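Long-range contacts in O-methyltransferase (PDB 3TR6), which probably transfers a methyl group from S-adenosylmethionine to a hydroxyl oxygen of a substrate that is not established: residues Q64-F74 and L86-D96; A125-I133 and L155-L163. All blocks are in the same frame, centred on the assembly; numbering follows the deposited sequence.

Interaction 1 of 2, residues Q64-F74 and L86-D96; sequences QAKKVIDIGTF and LPKDGTLITCD. With SAH (S-adenosyl-L-homocysteine), chain C.
Leu86 sends CD2 to the CG2 branch of Val68 at 4.1 Å. Pro87 lays CG and CD of its ring against Ala65 O. The turn from Pro87 to Gly90 puts Asp89 beside Lys66. Lys66 NZ makes a salt bridge to Asp89 OD1 at 3.3 Å, with only weak hydrogen bonds. From Thr91 onward the strands run parallel: Thr91 N and Ile93 N give to Lys66 O and Val68 O, while Val68 N and Asp70 N give to Thr91 O and Ile93 O. Leu92 packs CD1 on Val68 CG1 at 3.6 Å, on the face that helix 77-83 covers through Met82. Ile93 goes to the other face and lies alongside Ile69. With chi1 at 179°, Thr94 OG1 points away from its own N and donates to the anti lone pair of Asp70 OD2 at 2.7 Å, while Ser78 holds Asp70 OD1. Cys95 O receives Gly72 N at 2.8 Å. Asp96 closes the strand: OD2 takes Phe74 N at 2.7 Å and the ligand O3' at 2.7 Å, and OD1 takes the ligand O2' at 2.8 Å. A glycine-containing loop after one strand and a ribose-binding acid ending the next mark the beta-alpha-beta unit of a Rossmann-like methyltransferase.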
loop_
_atom_site.group_PDB
_atom_site.type_symbol
_atom_site.label_atom_id
_atom_site.label_comp_id
_atom_site.label_asym_id
_atom_site.label_seq_id
_atom_site.Cartn_x
_atom_site.Cartn_y
_atom_site.Cartn_z
ATOM N N GLN A 64 -8.312 8.737 6.579
ATOM C CA GLN A 64 -9.537 9.495 6.766
ATOM C C GLN A 64 -9.379 10.818 6.029
ATOM O O GLN A 64 -9.540 11.895 6.606
ATOM C CB GLN A 64 -9.800 9.734 8.251
ATOM C CG GLN A 64 -11.208 9.394 8.674
ATOM C CD GLN A 64 -11.500 7.921 8.544
ATOM O OE1 GLN A 64 -10.955 7.104 9.285
ATOM N NE2 GLN A 64 -12.354 7.567 7.593
ATOM N N ALA A 65 -9.037 10.724 4.750
ATOM C CA ALA A 65 -8.777 11.898 3.931
ATOM C C ALA A 65 -10.057 12.692 3.704
ATOM O O ALA A 65 -11.063 12.147 3.253
ATOM C CB ALA A 65 -8.159 11.485 2.607
ATOM N N LYS A 66 -10.015 13.981 4.024
ATOM C CA LYS A 66 -11.189 14.839 3.899
ATOM C C LYS A 66 -11.066 15.794 2.715
ATOM O O LYS A 66 -12.040 16.427 2.312
ATOM C CB LYS A 66 -11.427 15.616 5.196
ATOM C CG LYS A 66 -11.661 14.721 6.406
ATOM C CD LYS A 66 -11.780 15.530 7.687
ATOM C CE LYS A 66 -11.828 14.634 8.917
ATOM N NZ LYS A 66 -13.010 13.728 8.909
ATOM N N LYS A 67 -9.862 15.884 2.161
ATOM C CA LYS A 67 -9.601 16.737 1.008
ATOM C C LYS A 67 -8.686 16.038 0.008
ATOM O O LYS A 67 -7.486 15.884 0.250
ATOM C CB LYS A 67 -8.973 18.060 1.449
ATOM C CG LYS A 67 -9.963 19.104 1.922
ATOM C CD LYS A 67 -9.278 20.456 2.001
ATOM C CE LYS A 67 -10.268 21.604 1.935
ATOM N NZ LYS A 67 -9.570 22.899 1.685
ATOM N N VAL A 68 -9.257 15.630 -1.118
ATOM C CA VAL A 68 -8.529 14.859 -2.116
ATOM C C VAL A 68 -8.515 15.562 -3.467
ATOM O O VAL A 68 -9.490 16.207 -3.853
ATOM C CB VAL A 68 -9.163 13.461 -2.296
ATOM C CG1 VAL A 68 -8.490 12.702 -3.433
ATOM C CG2 VAL A 68 -9.090 12.675 -0.998
ATOM N N ILE A 69 -7.401 15.446 -4.180
ATOM C CA ILE A 69 -7.345 15.915 -5.557
ATOM C C ILE A 69 -7.104 14.750 -6.511
ATOM O O ILE A 69 -6.263 13.886 -6.262
ATOM C CB ILE A 69 -6.254 16.973 -5.778
ATOM C CG1 ILE A 69 -6.411 18.123 -4.782
ATOM C CG2 ILE A 69 -6.323 17.498 -7.200
ATOM C CD1 ILE A 69 -5.411 19.243 -4.986
ATOM N N ASP A 70 -7.854 14.735 -7.604
ATOM C CA ASP A 70 -7.739 13.691 -8.606
ATOM C C ASP A 70 -7.309 14.318 -9.927
ATOM O O ASP A 70 -8.125 14.895 -10.641
ATOM C CB ASP A 70 -9.076 12.958 -8.745
ATOM C CG ASP A 70 -9.069 11.923 -9.850
ATOM O OD1 ASP A 70 -8.421 10.873 -9.676
ATOM O OD2 ASP A 70 -9.732 12.147 -10.886
ATOM N N ILE A 71 -6.020 14.222 -10.237
ATOM C CA ILE A 71 -5.482 14.801 -11.464
ATOM C C ILE A 71 -5.570 13.831 -12.647
ATOM O O ILE A 71 -4.816 12.858 -12.724
ATOM C CB ILE A 71 -4.025 15.255 -11.280
ATOM C CG1 ILE A 71 -3.912 16.200 -10.078
ATOM C CG2 ILE A 71 -3.518 15.933 -12.538
ATOM C CD1 ILE A 71 -2.515 16.746 -9.862
ATOM N N GLY A 72 -6.493 14.108 -13.564
ATOM C CA GLY A 72 -6.730 13.245 -14.707
ATOM C C GLY A 72 -8.022 12.464 -14.551
ATOM O O GLY A 72 -8.010 11.305 -14.139
ATOM N N THR A 73 -9.138 13.100 -14.892
ATOM C CA THR A 73 -10.457 12.524 -14.660
ATOM C C THR A 73 -10.791 11.379 -15.608
ATOM O O THR A 73 -11.296 10.340 -15.183
ATOM C CB THR A 73 -11.566 13.583 -14.814
ATOM O OG1 THR A 73 -11.166 14.801 -14.178
ATOM C CG2 THR A 73 -12.866 13.087 -14.203
ATOM N N PHE A 74 -10.516 11.582 -16.892
ATOM C CA PHE A 74 -10.998 10.679 -17.927
ATOM C C PHE A 74 -12.498 10.480 -17.728
ATOM O O PHE A 74 -13.249 11.448 -17.680
ATOM C CB PHE A 74 -10.262 9.341 -17.876
ATOM C CG PHE A 74 -10.447 8.501 -19.108
ATOM C CD1 PHE A 74 -10.841 9.081 -20.306
ATOM C CD2 PHE A 74 -10.244 7.130 -19.067
ATOM C CE1 PHE A 74 -11.020 8.312 -21.443
ATOM C CE2 PHE A 74 -10.419 6.352 -20.201
ATOM C CZ PHE A 74 -10.809 6.946 -21.393
ATOM N N LEU A 86 -14.561 8.380 0.701
ATOM C CA LEU A 86 -14.553 9.629 1.455
ATOM C C LEU A 86 -15.436 9.565 2.690
ATOM O O LEU A 86 -16.543 9.029 2.641
ATOM C CB LEU A 86 -15.024 10.783 0.572
ATOM C CG LEU A 86 -14.037 11.404 -0.414
ATOM C CD1 LEU A 86 -14.758 12.399 -1.310
ATOM C CD2 LEU A 86 -12.882 12.074 0.321
ATOM N N PRO A 87 -14.945 10.115 3.810
ATOM C CA PRO A 87 -15.789 10.271 4.998
ATOM C C PRO A 87 -16.894 11.291 4.729
ATOM O O PRO A 87 -16.816 12.009 3.731
ATOM C CB PRO A 87 -14.811 10.779 6.063
ATOM C CG PRO A 87 -13.663 11.345 5.304
ATOM C CD PRO A 87 -13.556 10.539 4.052
ATOM N N LYS A 88 -17.899 11.349 5.598
ATOM C CA LYS A 88 -19.097 12.156 5.346
ATOM C C LYS A 88 -18.792 13.601 4.953
ATOM O O LYS A 88 -19.502 14.193 4.140
ATOM C CB LYS A 88 -20.036 12.135 6.556
ATOM C CG LYS A 88 -19.497 12.864 7.780
ATOM C CD LYS A 88 -20.588 13.094 8.821
ATOM C CE LYS A 88 -21.696 13.989 8.278
ATOM N NZ LYS A 88 -22.727 14.298 9.312
ATOM N N ASP A 89 -17.734 14.161 5.529
ATOM C CA ASP A 89 -17.394 15.564 5.316
ATOM C C ASP A 89 -16.225 15.743 4.351
ATOM O O ASP A 89 -15.618 16.812 4.292
ATOM C CB ASP A 89 -17.077 16.241 6.654
ATOM C CG ASP A 89 -15.968 15.529 7.425
ATOM O OD1 ASP A 89 -16.002 14.280 7.518
ATOM O OD2 ASP A 89 -15.057 16.218 7.938
ATOM N N GLY A 90 -15.909 14.693 3.600
ATOM C CA GLY A 90 -14.795 14.740 2.672
ATOM C C GLY A 90 -15.201 15.238 1.300
ATOM O O GLY A 90 -16.344 15.064 0.879
ATOM N N THR A 91 -14.264 15.869 0.603
ATOM C CA THR A 91 -14.512 16.320 -0.759
ATOM C C THR A 91 -13.347 15.966 -1.672
ATOM O O THR A 91 -12.206 15.836 -1.225
ATOM C CB THR A 91 -14.780 17.839 -0.835
ATOM O OG1 THR A 91 -13.645 18.566 -0.341
ATOM C CG2 THR A 91 -16.020 18.203 -0.029
ATOM N N LEU A 92 -13.649 15.807 -2.956
ATOM C CA LEU A 92 -12.641 15.498 -3.955
ATOM C C LEU A 92 -12.865 16.369 -5.177
ATOM O O LEU A 92 -13.973 16.429 -5.709
ATOM C CB LEU A 92 -12.708 14.012 -4.344
ATOM C CG LEU A 92 -11.677 13.452 -5.338
ATOM C CD1 LEU A 92 -11.528 11.946 -5.164
ATOM C CD2 LEU A 92 -12.019 13.799 -6.790
ATOM N N ILE A 93 -11.820 17.059 -5.613
ATOM C CA ILE A 93 -11.885 17.778 -6.877
ATOM C C ILE A 93 -11.089 17.022 -7.930
ATOM O O ILE A 93 -9.986 16.544 -7.666
ATOM C CB ILE A 93 -11.381 19.234 -6.761
ATOM C CG1 ILE A 93 -9.892 19.271 -6.437
ATOM C CG2 ILE A 93 -12.170 19.991 -5.709
ATOM C CD1 ILE A 93 -9.385 20.669 -6.172
ATOM N N THR A 94 -11.661 16.900 -9.120
ATOM C CA THR A 94 -11.039 16.125 -10.181
ATOM C C THR A 94 -10.722 17.012 -11.380
ATOM O O THR A 94 -11.525 17.856 -11.771
ATOM C CB THR A 94 -11.926 14.935 -10.598
ATOM O OG1 THR A 94 -11.299 14.217 -11.665
ATOM C CG2 THR A 94 -13.302 15.412 -11.042
ATOM N N CYS A 95 -9.541 16.819 -11.956
ATOM C CA CYS A 95 -9.057 17.704 -13.004
ATOM C C CYS A 95 -8.932 17.003 -14.347
ATOM O O CYS A 95 -8.437 15.882 -14.434
ATOM C CB CYS A 95 -7.700 18.288 -12.616
ATOM S SG CYS A 95 -7.638 18.987 -10.963
ATOM N N ASP A 96 -9.379 17.686 -15.393
ATOM C CA ASP A 96 -9.192 17.222 -16.756
ATOM C C ASP A 96 -9.469 18.383 -17.697
ATOM O O ASP A 96 -9.952 19.434 -17.274
ATOM C CB ASP A 96 -10.113 16.039 -17.066
ATOM C CG ASP A 96 -9.555 15.132 -18.153
ATOM O OD1 ASP A 96 -9.096 15.651 -19.192
ATOM O OD2 ASP A 96 -9.565 13.897 -17.965
HETATM N N SAH C . -7.478 8.500 -13.367
HETATM C CA SAH C . -8.140 8.371 -14.636
HETATM C CB SAH C . -7.142 8.273 -15.777
HETATM C CG SAH C . -7.063 9.458 -16.711
HETATM S SD SAH C . -6.063 9.280 -18.181
HETATM C C SAH C . -9.006 7.160 -14.632
HETATM O O SAH C . -9.387 6.670 -15.731
HETATM O OXT SAH C . -9.360 6.623 -13.551
HETATM C "C5'" SAH C . -5.362 10.860 -18.631
HETATM C "C4'" SAH C . -6.235 11.995 -18.592
HETATM O "O4'" SAH C . -5.438 13.221 -18.441
HETATM C "C3'" SAH C . -6.965 12.132 -19.869
HETATM O "O3'" SAH C . -8.310 12.118 -19.621
HETATM C "C2'" SAH C . -6.559 13.438 -20.411
HETATM O "O2'" SAH C . -7.629 14.080 -20.983
HETATM C "C1'" SAH C . -6.095 14.179 -19.211
HETATM N N9 SAH C . -5.215 15.317 -19.456
HETATM C C8 SAH C . -4.266 15.417 -20.400
HETATM N N7 SAH C . -3.686 16.621 -20.275
HETATM C C5 SAH C . -4.263 17.285 -19.254
HETATM C C6 SAH C . -4.074 18.548 -18.683
HETATM N N6 SAH C . -3.082 19.440 -19.192
HETATM N N1 SAH C . -4.843 18.909 -17.642
HETATM C C2 SAH C . -5.779 18.085 -17.153
HETATM N N3 SAH C . -5.987 16.871 -17.679
HETATM C C4 SAH C . -5.246 16.449 -18.724
#

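Interaction 2 of 2, residues A125-I133 and L155-L163; sequences AKDTLAELI and LYYEESLKL. With SAH (S-adenosyl-L-homocysteine), chain C.
Tyr156 reaches from helix 153-163 to the first turn of helix 125-133. Its CB starts off to one side of that helix, and CG stands anti to the carbonyl carbon (chi1 -61°), which swings the ring across. CD1 meets Leu129 CD1 at 4.0 Å, with the two side chains about at right angles. CE1 comes next, 3.7 Å from Ala125 CB, and Lys126 N lies at this edge of the ring, near its plane. The tip, OH, is hydrogen-bonded to Asp149. Tyr156 OH also accepts from a water O at 2.8 Å, and that water accepts hydrogen bonds from Lys126 N and from N6 of the ligand adenine. Ala125 N donates directly to adenine N1 at 3.0 Å. Further along, Leu129 CD1 rests on Glu159 CB, and its other branch, CD2, touches Leu163 CD1 at 3.8 Å. Leu163 CD2 fits against Leu132 CB and Ile133 CG1. Ile133 CD1 meets the Glu159 carboxylate, nearest OE1, the two side chains crossing at about a right angle. The helices run nearly parallel, at 22°, with axes 10.3 Å apart. They pack on the same face of the sheet: Leu129 and Leu132 touch strand 67-71, and Tyr156 and Ser160 touch strand 141-146.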
loop_
_atom_site.group_PDB
_atom_site.type_symbol
_atom_site.label_atom_id
_atom_site.label_comp_id
_atom_site.label_asym_id
_atom_site.label_seq_id
_atom_site.Cartn_x
_atom_site.Cartn_y
_atom_site.Cartn_z
ATOM N N ALA A 125 -4.607 21.126 -15.599
ATOM C CA ALA A 125 -4.341 20.863 -14.186
ATOM C C ALA A 125 -3.317 21.854 -13.643
ATOM O O ALA A 125 -3.403 22.298 -12.500
ATOM C CB ALA A 125 -3.854 19.438 -13.999
ATOM N N LYS A 126 -2.346 22.186 -14.486
ATOM C CA LYS A 126 -1.358 23.217 -14.200
ATOM C C LYS A 126 -2.020 24.490 -13.662
ATOM O O LYS A 126 -1.548 25.088 -12.693
ATOM C CB LYS A 126 -0.578 23.516 -15.483
ATOM C CG LYS A 126 0.489 24.579 -15.379
ATOM C CD LYS A 126 1.075 24.848 -16.759
ATOM C CE LYS A 126 2.149 25.926 -16.717
ATOM N NZ LYS A 126 2.710 26.210 -18.069
ATOM N N ASP A 127 -3.122 24.893 -14.291
ATOM C CA ASP A 127 -3.832 26.111 -13.910
ATOM C C ASP A 127 -4.631 25.936 -12.622
ATOM O O ASP A 127 -4.584 26.787 -11.737
ATOM C CB ASP A 127 -4.758 26.572 -15.041
ATOM C CG ASP A 127 -4.001 26.942 -16.304
ATOM O OD1 ASP A 127 -2.782 27.209 -16.218
ATOM O OD2 ASP A 127 -4.627 26.973 -17.383
ATOM N N THR A 128 -5.368 24.833 -12.530
ATOM C CA THR A 128 -6.155 24.523 -11.341
ATOM C C THR A 128 -5.281 24.465 -10.091
ATOM O O THR A 128 -5.672 24.945 -9.028
ATOM C CB THR A 128 -6.899 23.190 -11.503
ATOM O OG1 THR A 128 -7.787 23.270 -12.625
ATOM C CG2 THR A 128 -7.702 22.865 -10.251
ATOM N N LEU A 129 -4.094 23.881 -10.223
ATOM C CA LEU A 129 -3.175 23.762 -9.096
ATOM C C LEU A 129 -2.608 25.115 -8.676
ATOM O O LEU A 129 -2.400 25.368 -7.487
ATOM C CB LEU A 129 -2.035 22.790 -9.417
ATOM C CG LEU A 129 -2.399 21.316 -9.598
ATOM C CD1 LEU A 129 -1.139 20.476 -9.663
ATOM C CD2 LEU A 129 -3.299 20.839 -8.471
ATOM N N ALA A 130 -2.348 25.977 -9.653
ATOM C CA ALA A 130 -1.794 27.296 -9.366
ATOM C C ALA A 130 -2.846 28.200 -8.735
ATOM O O ALA A 130 -2.538 29.004 -7.858
ATOM C CB ALA A 130 -1.224 27.927 -10.628
ATOM N N GLU A 131 -4.090 28.063 -9.177
ATOM C CA GLU A 131 -5.185 28.796 -8.560
ATOM C C GLU A 131 -5.316 28.396 -7.104
ATOM O O GLU A 131 -5.379 29.255 -6.228
ATOM C CB GLU A 131 -6.499 28.542 -9.292
ATOM C CG GLU A 131 -6.539 29.143 -10.688
ATOM C CD GLU A 131 -7.730 28.654 -11.509
ATOM O OE1 GLU A 131 -8.582 27.935 -10.942
ATOM O OE2 GLU A 131 -7.804 28.984 -12.717
ATOM N N LEU A 132 -5.342 27.090 -6.848
ATOM C CA LEU A 132 -5.457 26.580 -5.486
ATOM C C LEU A 132 -4.395 27.166 -4.557
ATOM O O LEU A 132 -4.703 27.579 -3.439
ATOM C CB LEU A 132 -5.392 25.051 -5.470
ATOM C CG LEU A 132 -6.628 24.309 -5.983
ATOM C CD1 LEU A 132 -6.416 22.802 -5.920
ATOM C CD2 LEU A 132 -7.858 24.712 -5.190
ATOM N N ILE A 133 -3.147 27.196 -5.019
ATOM C CA ILE A 133 -2.058 27.773 -4.236
ATOM C C ILE A 133 -2.201 29.290 -4.108
ATOM O O ILE A 133 -2.222 29.835 -3.003
ATOM C CB ILE A 133 -0.688 27.479 -4.867
ATOM C CG1 ILE A 133 -0.460 25.974 -4.982
ATOM C CG2 ILE A 133 0.418 28.130 -4.053
ATOM C CD1 ILE A 133 0.879 25.608 -5.584
ATOM N N LEU A 155 6.126 18.651 -12.559
ATOM C CA LEU A 155 5.376 19.850 -12.207
ATOM C C LEU A 155 4.263 19.533 -11.210
ATOM O O LEU A 155 4.226 20.097 -10.117
ATOM C CB LEU A 155 4.776 20.497 -13.456
ATOM C CG LEU A 155 3.846 21.688 -13.203
ATOM C CD1 LEU A 155 4.600 22.824 -12.525
ATOM C CD2 LEU A 155 3.209 22.160 -14.496
ATOM N N TYR A 156 3.359 18.632 -11.594
ATOM C CA TYR A 156 2.246 18.230 -10.735
ATOM C C TYR A 156 2.714 17.726 -9.372
ATOM O O TYR A 156 2.070 17.971 -8.354
ATOM C CB TYR A 156 1.411 17.145 -11.413
ATOM C CG TYR A 156 0.781 17.561 -12.719
ATOM C CD1 TYR A 156 0.434 18.887 -12.960
ATOM C CD2 TYR A 156 0.528 16.623 -13.714
ATOM C CE1 TYR A 156 -0.143 19.261 -14.157
ATOM C CE2 TYR A 156 -0.049 16.993 -14.908
ATOM C CZ TYR A 156 -0.381 18.310 -15.127
ATOM O OH TYR A 156 -0.955 18.669 -16.325
ATOM N N TYR A 157 3.825 17.001 -9.366
ATOM C CA TYR A 157 4.397 16.477 -8.135
ATOM C C TYR A 157 4.840 17.633 -7.253
ATOM O O TYR A 157 4.491 17.705 -6.071
ATOM C CB TYR A 157 5.587 15.567 -8.457
ATOM C CG TYR A 157 6.348 15.055 -7.253
ATOM C CD1 TYR A 157 5.916 13.932 -6.560
ATOM C CD2 TYR A 157 7.510 15.683 -6.821
ATOM C CE1 TYR A 157 6.612 13.453 -5.464
ATOM C CE2 TYR A 157 8.215 15.213 -5.723
ATOM C CZ TYR A 157 7.759 14.097 -5.047
ATOM O OH TYR A 157 8.453 13.620 -3.955
ATOM N N GLU A 158 5.606 18.540 -7.848
ATOM C CA GLU A 158 6.137 19.699 -7.144
ATOM C C GLU A 158 5.016 20.554 -6.562
ATOM O O GLU A 158 5.108 21.035 -5.434
ATOM C CB GLU A 158 7.001 20.531 -8.092
ATOM C CG GLU A 158 8.300 20.993 -7.473
ATOM C CD GLU A 158 9.122 19.842 -6.940
ATOM O OE1 GLU A 158 9.271 18.834 -7.658
ATOM O OE2 GLU A 158 9.613 19.943 -5.799
ATOM N N GLU A 159 3.956 20.733 -7.341
ATOM C CA GLU A 159 2.800 21.499 -6.900
ATOM C C GLU A 159 2.026 20.754 -5.818
ATOM O O GLU A 159 1.503 21.364 -4.884
ATOM C CB GLU A 159 1.885 21.808 -8.086
ATOM C CG GLU A 159 2.510 22.718 -9.127
ATOM C CD GLU A 159 2.639 24.151 -8.647
ATOM O OE1 GLU A 159 1.678 24.928 -8.837
ATOM O OE2 GLU A 159 3.698 24.501 -8.083
ATOM N N SER A 160 1.960 19.433 -5.947
ATOM C CA SER A 160 1.229 18.610 -4.993
ATOM C C SER A 160 1.887 18.613 -3.616
ATOM O O SER A 160 1.212 18.465 -2.601
ATOM C CB SER A 160 1.077 17.179 -5.512
ATOM O OG SER A 160 0.168 17.130 -6.598
ATOM N N LEU A 161 3.206 18.775 -3.582
ATOM C CA LEU A 161 3.910 18.891 -2.311
ATOM C C LEU A 161 3.482 20.148 -1.566
ATOM O O LEU A 161 3.219 20.112 -0.367
ATOM C CB LEU A 161 5.423 18.895 -2.519
ATOM C CG LEU A 161 6.122 17.541 -2.423
ATOM C CD1 LEU A 161 7.623 17.710 -2.586
ATOM C CD2 LEU A 161 5.798 16.884 -1.096
ATOM N N LYS A 162 3.412 21.261 -2.286
ATOM C CA LYS A 162 3.023 22.532 -1.689
ATOM C C LYS A 162 1.613 22.449 -1.110
ATOM O O LYS A 162 1.334 23.013 -0.053
ATOM C CB LYS A 162 3.090 23.656 -2.730
ATOM C CG LYS A 162 4.474 23.921 -3.312
ATOM C CD LYS A 162 4.401 24.993 -4.396
ATOM C CE LYS A 162 5.780 25.430 -4.866
ATOM N NZ LYS A 162 6.497 24.370 -5.632
ATOM N N LEU A 163 0.733 21.737 -1.809
ATOM C CA LEU A 163 -0.679 21.664 -1.444
ATOM C C LEU A 163 -0.980 20.636 -0.353
ATOM O O LEU A 163 -2.064 20.640 0.234
ATOM C CB LEU A 163 -1.527 21.367 -2.681
ATOM C CG LEU A 163 -1.710 22.513 -3.675
ATOM C CD1 LEU A 163 -1.993 21.985 -5.071
ATOM C CD2 LEU A 163 -2.816 23.457 -3.217
HETATM N N SAH C . -7.478 8.500 -13.367
HETATM C CA SAH C . -8.140 8.371 -14.636
HETATM C CB SAH C . -7.142 8.273 -15.777
HETATM C CG SAH C . -7.063 9.458 -16.711
HETATM S SD SAH C . -6.063 9.280 -18.181
HETATM C C SAH C . -9.006 7.160 -14.632
HETATM O O SAH C . -9.387 6.670 -15.731
HETATM O OXT SAH C . -9.360 6.623 -13.551
HETATM C "C5'" SAH C . -5.362 10.860 -18.631
HETATM C "C4'" SAH C . -6.235 11.995 -18.592
HETATM O "O4'" SAH C . -5.438 13.221 -18.441
HETATM C "C3'" SAH C . -6.965 12.132 -19.869
HETATM O "O3'" SAH C . -8.310 12.118 -19.621
HETATM C "C2'" SAH C . -6.559 13.438 -20.411
HETATM O "O2'" SAH C . -7.629 14.080 -20.983
HETATM C "C1'" SAH C . -6.095 14.179 -19.211
HETATM N N9 SAH C . -5.215 15.317 -19.456
HETATM C C8 SAH C . -4.266 15.417 -20.400
HETATM N N7 SAH C . -3.686 16.621 -20.275
HETATM C C5 SAH C . -4.263 17.285 -19.254
HETATM C C6 SAH C . -4.074 18.548 -18.683
HETATM N N6 SAH C . -3.082 19.440 -19.192
HETATM N N1 SAH C . -4.843 18.909 -17.642
HETATM C C2 SAH C . -5.779 18.085 -17.153
HETATM N N3 SAH C . -5.987 16.871 -17.679
HETATM C C4 SAH C . -5.246 16.449 -18.724
HETATM O O HOH W 1 -1.588 21.190 -17.403
HETATM O O HOH W 2 0.717 24.776 -11.774
#

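Overall arrangement
Interaction 1 joins two neighbouring parallel strands of the seven-stranded sheet. Interaction 2 pairs two helices that lie on that sheet. Their centres are about 14 Å apart. Along the chain they come in series: both segments of interaction 1 precede 125-133 in the sequence. They also touch directly: Leu132 CD1 packs on Ile93 CD1 at 3.7 Å, and Ala125 CB lies against Ile71 CG2. Helix 125-133 therefore sits on the strand pair of interaction 1. Both contacts reach S-adenosyl-L-homocysteine at one end. Asp96 of interaction 1 binds the ribose hydroxyls and Ala125 of interaction 2 the adenine, so each contributes part of the pocket.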